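Local coordinates for regulatory protein BLAR1 (PDB 1NRF), which senses beta-lactam antibiotics outside the cell through this C-terminal penicillin-binding domain and probably relays the signal across the membrane once acylated, at residues Ser63-Phe68 with Ala146-Asp151; Ser57-Ala62 with Ile156-Gln161; Val196-Thr201 with Ile216-Thr221. All coordinates share one frame; numbering follows the deposited sequence. Where two conformers were deposited one is given.

Contact 1. Residues Ser63-Phe68 with Ala146-Asp151; sequences STYKVF and ADYWLD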
ATOM      1  N   SER A  63      -6.796   1.329  -1.692  1.00 25.19           N
ATOM      2  CA  SER A  63      -6.199   2.108  -0.607  1.00 25.97           C
ATOM      3  C   SER A  63      -4.675   2.001  -0.437  1.00 27.08           C
ATOM      4  O   SER A  63      -4.106   2.779   0.318  1.00 26.43           O
ATOM      5  CB  SER A  63      -6.854   1.772   0.729  1.00 26.26           C
ATOM      6  OG  SER A  63      -8.038   2.507   0.913  1.00 24.42           O
ATOM      7  N   THR A  64      -4.009   1.057  -1.107  1.00 26.81           N
ATOM      8  CA  THR A  64      -2.548   0.968  -0.959  1.00 26.81           C
ATOM      9  C   THR A  64      -1.894   2.203  -1.558  1.00 26.67           C
ATOM     10  O   THR A  64      -0.797   2.596  -1.163  1.00 25.45           O
ATOM     11  CB  THR A  64      -1.913  -0.294  -1.667  1.00 26.87           C
ATOM     12  OG1 THR A  64      -2.064  -0.202  -3.092  1.00 22.11           O
ATOM     13  CG2 THR A  64      -2.548  -1.565  -1.153  1.00 23.79           C
ATOM     14  N   TYR A  65      -2.591   2.821  -2.503  1.00 25.94           N
ATOM     15  CA  TYR A  65      -2.068   3.987  -3.192  1.00 27.63           C
ATOM     16  C   TYR A  65      -2.057   5.281  -2.352  1.00 28.60           C
ATOM     17  O   TYR A  65      -1.350   6.242  -2.684  1.00 28.55           O
ATOM     18  CB  TYR A  65      -2.868   4.196  -4.488  1.00 28.16           C
ATOM     19  CG  TYR A  65      -2.376   5.360  -5.289  1.00 27.45           C
ATOM     20  CD1 TYR A  65      -1.176   5.278  -5.988  1.00 26.66           C
ATOM     21  CD2 TYR A  65      -3.047   6.579  -5.259  1.00 25.91           C
ATOM     22  CE1 TYR A  65      -0.646   6.381  -6.628  1.00 27.97           C
ATOM     23  CE2 TYR A  65      -2.533   7.695  -5.897  1.00 28.97           C
ATOM     24  CZ  TYR A  65      -1.325   7.590  -6.577  1.00 29.38           C
ATOM     25  OH  TYR A  65      -0.785   8.690  -7.191  1.00 28.01           O
ATOM     26  N   LYS A  66      -2.838   5.304  -1.274  1.00 28.43           N
ATOM     27  CA  LYS A  66      -2.919   6.472  -0.397  1.00 29.65           C
ATOM     28  C   LYS A  66      -1.548   6.950   0.114  1.00 31.32           C
ATOM     29  O   LYS A  66      -1.359   8.130   0.417  1.00 32.12           O
ATOM     30  CB  LYS A  66      -3.830   6.166   0.793  1.00 30.42           C
ATOM     31  CG  LYS A  66      -5.325   6.183   0.498  1.00 28.74           C
ATOM     32  CD  LYS A  66      -6.079   5.776   1.759  1.00 28.91           C
ATOM     33  CE  LYS A  66      -7.577   5.959   1.635  1.00 27.63           C
ATOM     34  NZ  LYS A  66      -8.163   5.136   0.566  1.00 24.79           N
ATOM     35  N   VAL A  67      -0.598   6.026   0.210  1.00 31.63           N
ATOM     36  CA  VAL A  67       0.753   6.353   0.658  1.00 31.47           C
ATOM     37  C   VAL A  67       1.380   7.368  -0.299  1.00 30.50           C
ATOM     38  O   VAL A  67       1.974   8.360   0.127  1.00 28.37           O
ATOM     39  CB  VAL A  67       1.649   5.079   0.708  1.00 32.65           C
ATOM     40  CG1 VAL A  67       3.086   5.452   1.024  1.00 34.26           C
ATOM     41  CG2 VAL A  67       1.115   4.101   1.760  1.00 33.65           C
ATOM     42  N   PHE A  68       1.234   7.119  -1.594  1.00 30.50           N
ATOM     43  CA  PHE A  68       1.804   8.012  -2.588  1.00 33.75           C
ATOM     44  C   PHE A  68       0.913   9.221  -2.815  1.00 35.28           C
ATOM     45  O   PHE A  68       1.388  10.288  -3.187  1.00 35.84           O
ATOM     46  CB  PHE A  68       2.058   7.260  -3.896  1.00 33.63           C
ATOM     47  CG  PHE A  68       3.117   6.204  -3.780  1.00 31.88           C
ATOM     48  CD1 PHE A  68       2.811   4.941  -3.281  1.00 32.63           C
ATOM     49  CD2 PHE A  68       4.434   6.490  -4.111  1.00 29.36           C
ATOM     50  CE1 PHE A  68       3.804   3.978  -3.112  1.00 30.77           C
ATOM     51  CE2 PHE A  68       5.435   5.533  -3.945  1.00 31.34           C
ATOM     52  CZ  PHE A  68       5.117   4.273  -3.443  1.00 30.57           C
ATOM     53  N   ALA A 146     -11.087  11.326  -9.026  1.00 39.77           N
ATOM     54  CA  ALA A 146     -11.830  10.721  -7.934  1.00 39.26           C
ATOM     55  C   ALA A 146     -11.619   9.229  -7.706  1.00 39.86           C
ATOM     56  O   ALA A 146     -11.714   8.768  -6.569  1.00 38.90           O
ATOM     57  CB  ALA A 146     -13.315  11.010  -8.104  1.00 37.93           C
ATOM     58  N   ASP A 147     -11.321   8.465  -8.752  1.00 40.53           N
ATOM     59  CA  ASP A 147     -11.172   7.023  -8.551  1.00 42.35           C
ATOM     60  C   ASP A 147     -10.174   6.224  -9.392  1.00 40.58           C
ATOM     61  O   ASP A 147     -10.271   5.000  -9.448  1.00 39.35           O
ATOM     62  CB  ASP A 147     -12.556   6.362  -8.670  1.00 46.01           C
ATOM     63  CG  ASP A 147     -13.574   7.245  -9.381  1.00 48.19           C
ATOM     64  OD1 ASP A 147     -13.980   8.274  -8.800  1.00 49.92           O
ATOM     65  OD2 ASP A 147     -13.971   6.913 -10.519  1.00 49.88           O
ATOM     66  N   TYR A 148      -9.218   6.895 -10.025  1.00 40.90           N
ATOM     67  CA  TYR A 148      -8.230   6.212 -10.868  1.00 38.68           C
ATOM     68  C   TYR A 148      -7.512   5.063 -10.175  1.00 39.75           C
ATOM     69  O   TYR A 148      -7.083   4.106 -10.823  1.00 39.11           O
ATOM     70  CB  TYR A 148      -7.174   7.200 -11.382  1.00 34.73           C
ATOM     71  CG  TYR A 148      -6.414   7.965 -10.309  1.00 32.07           C
ATOM     72  CD1 TYR A 148      -6.972   9.078  -9.689  1.00 31.62           C
ATOM     73  CD2 TYR A 148      -5.112   7.601  -9.953  1.00 30.76           C
ATOM     74  CE1 TYR A 148      -6.255   9.817  -8.745  1.00 30.77           C
ATOM     75  CE2 TYR A 148      -4.387   8.324  -9.016  1.00 27.70           C
ATOM     76  CZ  TYR A 148      -4.960   9.431  -8.414  1.00 32.55           C
ATOM     77  OH  TYR A 148      -4.244  10.152  -7.478  1.00 34.27           O
ATOM     78  N   TRP A 149      -7.394   5.174  -8.856  0.70 39.33           N
ATOM     79  CA  TRP A 149      -6.715   4.181  -8.038  0.70 39.74           C
ATOM     80  C   TRP A 149      -7.663   3.124  -7.484  0.70 39.82           C
ATOM     81  O   TRP A 149      -7.266   2.289  -6.664  0.70 40.07           O
ATOM     82  CB  TRP A 149      -5.994   4.885  -6.886  0.70 39.24           C
ATOM     83  CG  TRP A 149      -6.863   5.873  -6.203  0.70 39.32           C
ATOM     84  CD1 TRP A 149      -7.116   7.153  -6.598  0.70 39.76           C
ATOM     85  CD2 TRP A 149      -7.674   5.640  -5.049  0.70 41.46           C
ATOM     86  NE1 TRP A 149      -8.040   7.735  -5.765  0.70 40.45           N
ATOM     87  CE2 TRP A 149      -8.400   6.830  -4.803  0.70 41.15           C
ATOM     88  CE3 TRP A 149      -7.861   4.540  -4.197  0.70 40.60           C
ATOM     89  CZ2 TRP A 149      -9.300   6.953  -3.740  0.70 41.66           C
ATOM     90  CZ3 TRP A 149      -8.754   4.661  -3.139  0.70 40.85           C
ATOM     91  CH2 TRP A 149      -9.465   5.861  -2.920  0.70 42.58           C
ATOM     92  N   LEU A 150      -8.914   3.162  -7.932  1.00 40.25           N
ATOM     93  CA  LEU A 150      -9.921   2.210  -7.480  1.00 38.78           C
ATOM     94  C   LEU A 150     -10.691   1.550  -8.609  1.00 38.42           C
ATOM     95  O   LEU A 150     -11.049   0.377  -8.509  1.00 38.83           O
ATOM     96  CB  LEU A 150     -10.922   2.894  -6.542  1.00 40.17           C
ATOM     97  CG  LEU A 150     -10.651   2.889  -5.035  1.00 42.57           C
ATOM     98  CD1 LEU A 150     -11.675   3.770  -4.326  1.00 42.90           C
ATOM     99  CD2 LEU A 150     -10.717   1.455  -4.494  1.00 44.14           C
ATOM    100  N   ASP A 151     -10.946   2.300  -9.680  1.00 38.41           N
ATOM    101  CA  ASP A 151     -11.717   1.783 -10.811  1.00 37.15           C
ATOM    102  C   ASP A 151     -10.975   0.830 -11.747  1.00 37.81           C
ATOM    103  O   ASP A 151     -11.564   0.286 -12.687  1.00 37.87           O
ATOM    104  CB  ASP A 151     -12.307   2.945 -11.612  1.00 36.52           C
ATOM    105  CG  ASP A 151     -11.248   3.807 -12.272  1.00 38.10           C
ATOM    106  OD1 ASP A 151     -11.622   4.912 -12.725  1.00 39.24           O
ATOM    107  OD2 ASP A 151     -10.062   3.397 -12.347  1.00 33.34           O
TER
HETATM  108  O   HOH W   1      -1.794  10.867  -6.078  1.00 38.31           O

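Contact 2. Residues Ser57-Ala62 with Ile156-Gln161; sequences SRFAPA and ISPLEQ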
ATOM      1  N   SER A  57       1.171  -9.971 -11.772  1.00 30.26           N
ATOM      2  CA  SER A  57      -0.044  -9.487 -12.402  1.00 28.60           C
ATOM      3  C   SER A  57      -0.407  -8.183 -11.712  1.00 27.82           C
ATOM      4  O   SER A  57      -0.251  -8.066 -10.506  1.00 25.17           O
ATOM      5  CB  SER A  57      -1.169 -10.496 -12.206  1.00 27.34           C
ATOM      6  OG  SER A  57      -0.827 -11.737 -12.792  1.00 25.23           O
ATOM      7  N   ARG A  58      -0.880  -7.207 -12.482  1.00 28.62           N
ATOM      8  CA  ARG A  58      -1.264  -5.910 -11.936  1.00 27.42           C
ATOM      9  C   ARG A  58      -2.731  -5.887 -11.553  1.00 28.16           C
ATOM     10  O   ARG A  58      -3.557  -6.553 -12.165  1.00 28.85           O
ATOM     11  CB  ARG A  58      -0.997  -4.804 -12.949  1.00 27.72           C
ATOM     12  CG  ARG A  58       0.424  -4.332 -12.991  1.00 26.92           C
ATOM     13  CD  ARG A  58       0.661  -3.555 -14.258  1.00 28.90           C
ATOM     14  NE  ARG A  58       1.921  -2.818 -14.248  1.00 29.59           N
ATOM     15  CZ  ARG A  58       2.585  -2.492 -15.347  1.00 30.46           C
ATOM     16  NH1 ARG A  58       2.110  -2.849 -16.531  1.00 32.52           N
ATOM     17  NH2 ARG A  58       3.714  -1.804 -15.269  1.00 31.07           N
ATOM     18  N   PHE A  59      -3.045  -5.114 -10.523  1.00 27.83           N
ATOM     19  CA  PHE A  59      -4.409  -4.991 -10.048  1.00 26.21           C
ATOM     20  C   PHE A  59      -4.614  -3.551  -9.613  1.00 27.58           C
ATOM     21  O   PHE A  59      -3.645  -2.796  -9.474  1.00 26.68           O
ATOM     22  CB  PHE A  59      -4.633  -5.914  -8.854  1.00 24.35           C
ATOM     23  CG  PHE A  59      -4.204  -7.322  -9.097  1.00 24.42           C
ATOM     24  CD1 PHE A  59      -2.907  -7.733  -8.784  1.00 24.98           C
ATOM     25  CD2 PHE A  59      -5.087  -8.245  -9.644  1.00 22.33           C
ATOM     26  CE1 PHE A  59      -2.498  -9.042  -9.008  1.00 23.28           C
ATOM     27  CE2 PHE A  59      -4.686  -9.566  -9.876  1.00 23.77           C
ATOM     28  CZ  PHE A  59      -3.390  -9.964  -9.556  1.00 24.24           C
ATOM     29  N   ALA A  60      -5.866  -3.159  -9.409  1.00 25.73           N
ATOM     30  CA  ALA A  60      -6.117  -1.809  -8.952  1.00 28.57           C
ATOM     31  C   ALA A  60      -5.434  -1.719  -7.576  1.00 28.12           C
ATOM     32  O   ALA A  60      -5.596  -2.598  -6.731  1.00 27.04           O
ATOM     33  CB  ALA A  60      -7.616  -1.559  -8.830  1.00 27.34           C
ATOM     34  N   PRO A  61      -4.654  -0.660  -7.345  1.00 28.94           N
ATOM     35  CA  PRO A  61      -3.963  -0.497  -6.059  1.00 27.34           C
ATOM     36  C   PRO A  61      -4.877  -0.254  -4.853  1.00 26.49           C
ATOM     37  O   PRO A  61      -4.528  -0.600  -3.721  1.00 26.90           O
ATOM     38  CB  PRO A  61      -3.027   0.673  -6.326  1.00 26.80           C
ATOM     39  CG  PRO A  61      -3.805   1.497  -7.337  1.00 28.68           C
ATOM     40  CD  PRO A  61      -4.334   0.441  -8.272  1.00 27.78           C
ATOM     41  N   ALA A  62      -6.042   0.335  -5.100  1.00 27.27           N
ATOM     42  CA  ALA A  62      -7.005   0.643  -4.042  1.00 26.18           C
ATOM     43  C   ALA A  62      -6.347   1.480  -2.933  1.00 25.45           C
ATOM     44  O   ALA A  62      -5.431   2.259  -3.202  1.00 25.18           O
ATOM     45  CB  ALA A  62      -7.589  -0.648  -3.472  1.00 23.44           C
ATOM     46  N   ILE A 156      -0.948  -1.839 -10.586  1.00 28.11           N
ATOM     47  CA  ILE A 156       0.434  -2.113 -10.200  1.00 26.94           C
ATOM     48  C   ILE A 156       0.486  -3.548  -9.682  1.00 26.77           C
ATOM     49  O   ILE A 156      -0.492  -4.042  -9.134  1.00 28.51           O
ATOM     50  CB  ILE A 156       0.895  -1.134  -9.077  1.00 24.80           C
ATOM     51  CG1 ILE A 156       2.397  -1.293  -8.796  1.00 20.85           C
ATOM     52  CG2 ILE A 156       0.082  -1.397  -7.796  1.00 24.34           C
ATOM     53  CD1 ILE A 156       2.987  -0.167  -7.897  1.00 13.12           C
ATOM     54  N   SER A 157       1.621  -4.215  -9.853  1.00 26.96           N
ATOM     55  CA  SER A 157       1.745  -5.596  -9.406  1.00 27.54           C
ATOM     56  C   SER A 157       2.318  -5.685  -8.014  1.00 26.05           C
ATOM     57  O   SER A 157       2.941  -4.745  -7.538  1.00 29.45           O
ATOM     58  CB  SER A 157       2.658  -6.384 -10.348  1.00 29.11           C
ATOM     59  OG  SER A 157       4.010  -5.981 -10.186  1.00 29.66           O
ATOM     60  N   PRO A 158       2.096  -6.817  -7.328  1.00 27.35           N
ATOM     61  CA  PRO A 158       2.631  -7.003  -5.969  1.00 25.60           C
ATOM     62  C   PRO A 158       4.154  -6.785  -5.970  1.00 26.12           C
ATOM     63  O   PRO A 158       4.715  -6.217  -5.040  1.00 27.19           O
ATOM     64  CB  PRO A 158       2.258  -8.446  -5.655  1.00 25.43           C
ATOM     65  CG  PRO A 158       0.931  -8.597  -6.355  1.00 26.08           C
ATOM     66  CD  PRO A 158       1.160  -7.904  -7.685  1.00 25.06           C
ATOM     67  N   LEU A 159       4.809  -7.239  -7.037  1.00 27.59           N
ATOM     68  CA  LEU A 159       6.254  -7.104  -7.199  1.00 27.38           C
ATOM     69  C   LEU A 159       6.618  -5.634  -7.402  1.00 27.53           C
ATOM     70  O   LEU A 159       7.595  -5.134  -6.830  1.00 27.84           O
ATOM     71  CB  LEU A 159       6.722  -7.929  -8.402  1.00 26.98           C
ATOM     72  CG  LEU A 159       8.220  -7.892  -8.705  1.00 26.56           C
ATOM     73  CD1 LEU A 159       8.998  -8.396  -7.502  1.00 27.25           C
ATOM     74  CD2 LEU A 159       8.512  -8.742  -9.930  1.00 24.24           C
ATOM     75  N   GLU A 160       5.832  -4.946  -8.224  1.00 25.79           N
ATOM     76  CA  GLU A 160       6.064  -3.528  -8.472  1.00 24.64           C
ATOM     77  C   GLU A 160       5.873  -2.738  -7.176  1.00 24.30           C
ATOM     78  O   GLU A 160       6.617  -1.802  -6.890  1.00 26.11           O
ATOM     79  CB  GLU A 160       5.112  -3.017  -9.550  1.00 25.85           C
ATOM     80  CG  GLU A 160       5.596  -3.255 -10.977  1.00 30.43           C
ATOM     81  CD  GLU A 160       4.542  -2.900 -12.035  1.00 35.23           C
ATOM     82  OE1 GLU A 160       4.916  -2.756 -13.213  1.00 36.50           O
ATOM     83  OE2 GLU A 160       3.341  -2.775 -11.701  1.00 37.54           O
ATOM     84  N   GLN A 161       4.878  -3.122  -6.392  1.00 22.84           N
ATOM     85  CA  GLN A 161       4.616  -2.460  -5.118  1.00 25.91           C
ATOM     86  C   GLN A 161       5.884  -2.484  -4.244  1.00 26.03           C
ATOM     87  O   GLN A 161       6.316  -1.444  -3.742  1.00 25.91           O
ATOM     88  CB  GLN A 161       3.470  -3.167  -4.374  1.00 26.98           C
ATOM     89  CG  GLN A 161       2.083  -3.020  -4.992  1.00 27.80           C
ATOM     90  CD  GLN A 161       1.318  -1.802  -4.471  1.00 29.77           C
ATOM     91  OE1 GLN A 161       0.085  -1.789  -4.462  1.00 29.13           O
ATOM     92  NE2 GLN A 161       2.047  -0.776  -4.048  1.00 24.67           N
TER

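Contact 3. Residues Val196-Thr201 with Ile216-Thr221; sequences VLSGKT and IGYVET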
ATOM      1  N   VAL A 196      10.105  -2.858  13.662  1.00 33.52           N
ATOM      2  CA  VAL A 196       9.012  -1.916  13.449  1.00 30.34           C
ATOM      3  C   VAL A 196       8.231  -2.297  12.193  1.00 28.44           C
ATOM      4  O   VAL A 196       8.805  -2.424  11.114  1.00 26.17           O
ATOM      5  CB  VAL A 196       9.520  -0.476  13.262  1.00 28.57           C
ATOM      6  CG1 VAL A 196       8.347   0.443  13.025  1.00 28.78           C
ATOM      7  CG2 VAL A 196      10.302  -0.027  14.484  1.00 28.84           C
ATOM      8  N   LEU A 197       6.923  -2.468  12.346  1.00 27.76           N
ATOM      9  CA  LEU A 197       6.059  -2.823  11.233  1.00 28.84           C
ATOM     10  C   LEU A 197       5.333  -1.608  10.652  1.00 30.59           C
ATOM     11  O   LEU A 197       4.714  -0.837  11.383  1.00 31.69           O
ATOM     12  CB  LEU A 197       5.013  -3.839  11.679  1.00 28.46           C
ATOM     13  CG  LEU A 197       4.055  -4.341  10.592  1.00 28.30           C
ATOM     14  CD1 LEU A 197       4.832  -5.239   9.632  1.00 27.28           C
ATOM     15  CD2 LEU A 197       2.888  -5.115  11.217  1.00 25.03           C
ATOM     16  N   SER A 198       5.426  -1.447   9.335  1.00 29.90           N
ATOM     17  CA  SER A 198       4.751  -0.374   8.614  1.00 29.51           C
ATOM     18  C   SER A 198       3.955  -1.084   7.512  1.00 29.98           C
ATOM     19  O   SER A 198       4.417  -2.099   6.974  1.00 29.26           O
ATOM     20  CB  SER A 198       5.761   0.593   7.974  1.00 30.70           C
ATOM     21  OG  SER A 198       6.439   1.382   8.940  1.00 31.47           O
ATOM     22  N   GLY A 199       2.769  -0.567   7.189  1.00 27.02           N
ATOM     23  CA  GLY A 199       1.960  -1.177   6.152  1.00 24.17           C
ATOM     24  C   GLY A 199       0.656  -0.461   5.861  1.00 26.10           C
ATOM     25  O   GLY A 199       0.279   0.486   6.552  1.00 26.05           O
ATOM     26  N   LYS A 200      -0.042  -0.918   4.826  1.00 26.35           N
ATOM     27  CA  LYS A 200      -1.314  -0.322   4.439  1.00 26.45           C
ATOM     28  C   LYS A 200      -2.180  -1.319   3.673  1.00 25.36           C
ATOM     29  O   LYS A 200      -1.714  -1.984   2.746  1.00 24.53           O
ATOM     30  CB  LYS A 200      -1.065   0.934   3.598  1.00 28.43           C
ATOM     31  CG  LYS A 200      -2.037   2.078   3.913  1.00 32.22           C
ATOM     32  CD  LYS A 200      -3.218   2.068   2.965  1.00 32.42           C
ATOM     33  CE  LYS A 200      -4.459   2.612   3.618  1.00 28.01           C
ATOM     34  NZ  LYS A 200      -5.072   1.555   4.457  1.00 32.03           N
ATOM     35  N   THR A 201      -3.442  -1.422   4.081  1.00 24.95           N
ATOM     36  CA  THR A 201      -4.396  -2.343   3.459  1.00 25.82           C
ATOM     37  C   THR A 201      -5.113  -1.747   2.259  1.00 26.23           C
ATOM     38  O   THR A 201      -5.149  -0.536   2.079  1.00 26.46           O
ATOM     39  CB  THR A 201      -5.513  -2.765   4.433  1.00 24.13           C
ATOM     40  OG1 THR A 201      -6.213  -1.592   4.870  1.00 25.19           O
ATOM     41  CG2 THR A 201      -4.950  -3.509   5.616  1.00 22.81           C
ATOM     42  N   ILE A 216       0.578  -4.152   1.793  1.00 22.92           N
ATOM     43  CA  ILE A 216       1.958  -3.890   1.440  1.00 24.57           C
ATOM     44  C   ILE A 216       2.610  -3.132   2.578  1.00 25.38           C
ATOM     45  O   ILE A 216       1.925  -2.589   3.435  1.00 25.69           O
ATOM     46  CB  ILE A 216       2.052  -3.035   0.142  1.00 25.03           C
ATOM     47  CG1 ILE A 216       1.587  -1.593   0.412  1.00 23.29           C
ATOM     48  CG2 ILE A 216       1.191  -3.661  -0.941  1.00 22.77           C
ATOM     49  CD1 ILE A 216       1.683  -0.679  -0.803  1.00 20.33           C
ATOM     50  N   GLY A 217       3.935  -3.099   2.580  1.00 25.97           N
ATOM     51  CA  GLY A 217       4.645  -2.396   3.625  1.00 27.29           C
ATOM     52  C   GLY A 217       6.032  -2.967   3.825  1.00 29.06           C
ATOM     53  O   GLY A 217       6.581  -3.631   2.949  1.00 28.56           O
ATOM     54  N   TYR A 218       6.613  -2.708   4.986  1.00 29.51           N
ATOM     55  CA  TYR A 218       7.943  -3.213   5.258  1.00 30.11           C
ATOM     56  C   TYR A 218       8.202  -3.405   6.752  1.00 30.82           C
ATOM     57  O   TYR A 218       7.445  -2.941   7.608  1.00 28.28           O
ATOM     58  CB  TYR A 218       8.983  -2.272   4.632  1.00 27.95           C
ATOM     59  CG  TYR A 218       8.687  -0.818   4.873  1.00 28.45           C
ATOM     60  CD1 TYR A 218       9.102  -0.186   6.045  1.00 28.94           C
ATOM     61  CD2 TYR A 218       7.921  -0.084   3.963  1.00 26.81           C
ATOM     62  CE1 TYR A 218       8.760   1.140   6.307  1.00 28.90           C
ATOM     63  CE2 TYR A 218       7.572   1.237   4.219  1.00 26.74           C
ATOM     64  CZ  TYR A 218       7.993   1.843   5.391  1.00 26.42           C
ATOM     65  OH  TYR A 218       7.633   3.138   5.662  1.00 28.25           O
ATOM     66  N   VAL A 219       9.260  -4.141   7.048  1.00 32.45           N
ATOM     67  CA  VAL A 219       9.652  -4.389   8.424  1.00 33.90           C
ATOM     68  C   VAL A 219      11.062  -3.845   8.591  1.00 33.97           C
ATOM     69  O   VAL A 219      11.969  -4.169   7.808  1.00 33.06           O
ATOM     70  CB  VAL A 219       9.650  -5.897   8.761  1.00 33.49           C
ATOM     71  CG1 VAL A 219      10.212  -6.114  10.161  1.00 35.86           C
ATOM     72  CG2 VAL A 219       8.232  -6.452   8.673  1.00 36.52           C
ATOM     73  N   GLU A 220      11.243  -3.002   9.596  1.00 33.10           N
ATOM     74  CA  GLU A 220      12.555  -2.443   9.847  1.00 35.17           C
ATOM     75  C   GLU A 220      13.188  -3.106  11.055  1.00 35.52           C
ATOM     76  O   GLU A 220      12.621  -3.076  12.150  1.00 36.15           O
ATOM     77  CB  GLU A 220      12.451  -0.946  10.105  1.00 36.13           C
ATOM     78  CG  GLU A 220      11.638  -0.215   9.073  1.00 38.29           C
ATOM     79  CD  GLU A 220      11.377   1.209   9.471  1.00 39.64           C
ATOM     80  OE1 GLU A 220      12.262   2.062   9.242  1.00 38.97           O
ATOM     81  OE2 GLU A 220      10.286   1.468  10.026  1.00 41.81           O
ATOM     82  N   THR A 221      14.354  -3.716  10.852  1.00 34.31           N
ATOM     83  CA  THR A 221      15.075  -4.336  11.956  1.00 33.92           C
ATOM     84  C   THR A 221      16.286  -3.452  12.268  1.00 35.80           C
ATOM     85  O   THR A 221      16.453  -2.367  11.689  1.00 34.82           O
ATOM     86  CB  THR A 221      15.556  -5.783  11.633  1.00 34.06           C
ATOM     87  OG1 THR A 221      16.555  -5.756  10.600  1.00 30.42           O
ATOM     88  CG2 THR A 221      14.363  -6.660  11.206  1.00 31.94           C
TER
HETATM   89  O   HOH W   2       8.642  -0.419   9.367  1.00  9.97           O
HETATM   90  O   HOH W   3       6.973   3.718   8.580  1.00 15.18           O

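Contact 1. Residues Ser63-Phe68 with Ala146-Asp151
The SxxK sequence that begins with Ser63, by similarity the residue acylated by the antibiotic, is packed through Tyr65 and Lys66 against Tyr148 and Trp149 of a loop. Lys66 folds back along its own segment: the chain is extended as far as CE and then bends (chi4 61°), which brings NZ 2.7 Å from Ser63 OG in a hydrogen bond. There NZ also lies 3.8 Å from Trp149 CZ3, at the far end of the indole, while Ser63 N comes to the edge of the same ring. Carboxylation of Lys66, expected by similarity, is not present in this structure. Trp149 was modelled in two conformers, and its contacts here belong to one of them.

Beyond the lysine, Tyr65, Tyr148 and Trp149 form an aromatic cluster. Tyr65 CG is trans to the main-chain nitrogen (chi1 -178°), which sends the ring toward the loop, where CD2 packs 3.8 Å from Trp149 CB. Tyr148 turns an edge to the Tyr65 face in an offset T-shaped pair, planes 74° apart, with Tyr148 CE2 3.7 Å from Tyr65 CE2. One water joins the two phenols, 2.6 Å from Tyr65 OH and donating to Tyr148 OH, which also bonds to Asp120.

Tyr131 and Leu132 of helix 125-134 touch Tyr65, helix 113-123 meets Lys66 and Trp149 at Thr113, and strand 195-205 brings Lys200 to Ser63 and Lys66.

Contact 2. Residues Ser57-Ala62 with Ile156-Gln161
Arg58 and Phe59, in the segment leading to the active-site helix, meet Ile156, Ser157 and Glu160 at the start of helix 158-170, joined by a single antiparallel bridge next to a capping box.

The backbone part is a hydrogen-bonded pair between Phe59 and Ile156. Phe59 N donates to Ile156 O and Ile156 N to Phe59 O, each at 3.1 Å. Arg58 CA makes a further CA-H...O contact to Ile156 O, and Ser157 CA makes another to Ser57 O, so the two chains stay close on the arginine side of the bridge.

Two apolar pairs flank the bridge. Ile156 CG2 meets Pro61 CB at 4.0 Å, and the Phe59 ring receives Pro158 CD at its edge, 4.1 Å from Phe59 CE1. The segment is also tied to the central sheet, where the Phe59 ring stacks on His231 and Trp214 NE1 bonds to the carbonyl oxygen of Ala60.

Charge and capping come together at Glu160. In the capping box, Glu160 N donates to Ser157 OG and Ser157 N returns a bond to Glu160 OE2, both 2.9 Å long. The methylene chain of Arg58 runs across the Ile156-Ser157 peptide, with Arg58 CG 3.4 Å from Ser157 N. Extended from CG to NE (chi3 168°), Arg58 reaches the same carboxylate in a salt bridge whose two flat groups are turned 42° against each other. Its NH2 approaches OE1 of Glu160 in a weak, bent bond. OE2 of Glu160 thus has two donors, Arg58 NE at 2.9 Å on its syn lone pair and Ser157 N on the anti side, 28° out of the carboxylate plane.

Contact 3. Residues Val196-Thr201 with Ile216-Thr221
Val196-Thr201 and Ile216-Glu220 run antiparallel with axes 4.6 Å apart, joined by six backbone hydrogen bonds in the pairs Val196-Glu220, Ser198-Tyr218 and Lys200-Ile216. Between the last two pairs Gly199 faces Gly217, and with no side chain on either residue their CA atoms close to 3.9 Å.

On the side of the sheet bearing Ser198, Tyr218 has its ring carbon CG wedged between the main-chain N and C (chi1 45°), which lays the ring across the neighbouring strand. Ser198 CB sits over one face toward the rim, 3.8 Å from the Tyr218 ring centroid, a CH-pi contact. Val196 and Glu220 lie side by side, CG1 of the valine 3.7 Å from OE2 of the glutamate. One water lies between Val196 O, Ser198 OG and Glu220 OE2; Glu220 OE1 is held by Tyr169. On the other side Leu197 CD1 touches Val219 CG2 at 3.7 Å.

Lys200 directs its amino group away from the partner strand to Ser111, close to Ser63. This hairpin fits the family pattern in which a Lys-Thr-Gly strand borders the active site of penicillin-binding proteins and serine beta-lactamases.

All three contacts lie within the transpeptidase-like domain: contact 1 holds Ser63, and contacts 2 and 3 approach it through Pro61 and Lys200. Contacts 1 and 3 are buried, on opposite sides of the chain's centre; contact 2 is partly buried and carries the one salt bridge. Contact 1 nests inside the loop closed by contact 2, and Thr64 OG1 probably bonds to Gln161 OE1 between them. Ile216 of contact 3 packs against both Thr64 and Gln161. The chemistry follows position: aromatic rings join a loop to the turn that leads into helix 66-76 in contact 1, capping and charge fix a helix start in contact 2, and a regular backbone ladder holds the sheet in contact 3.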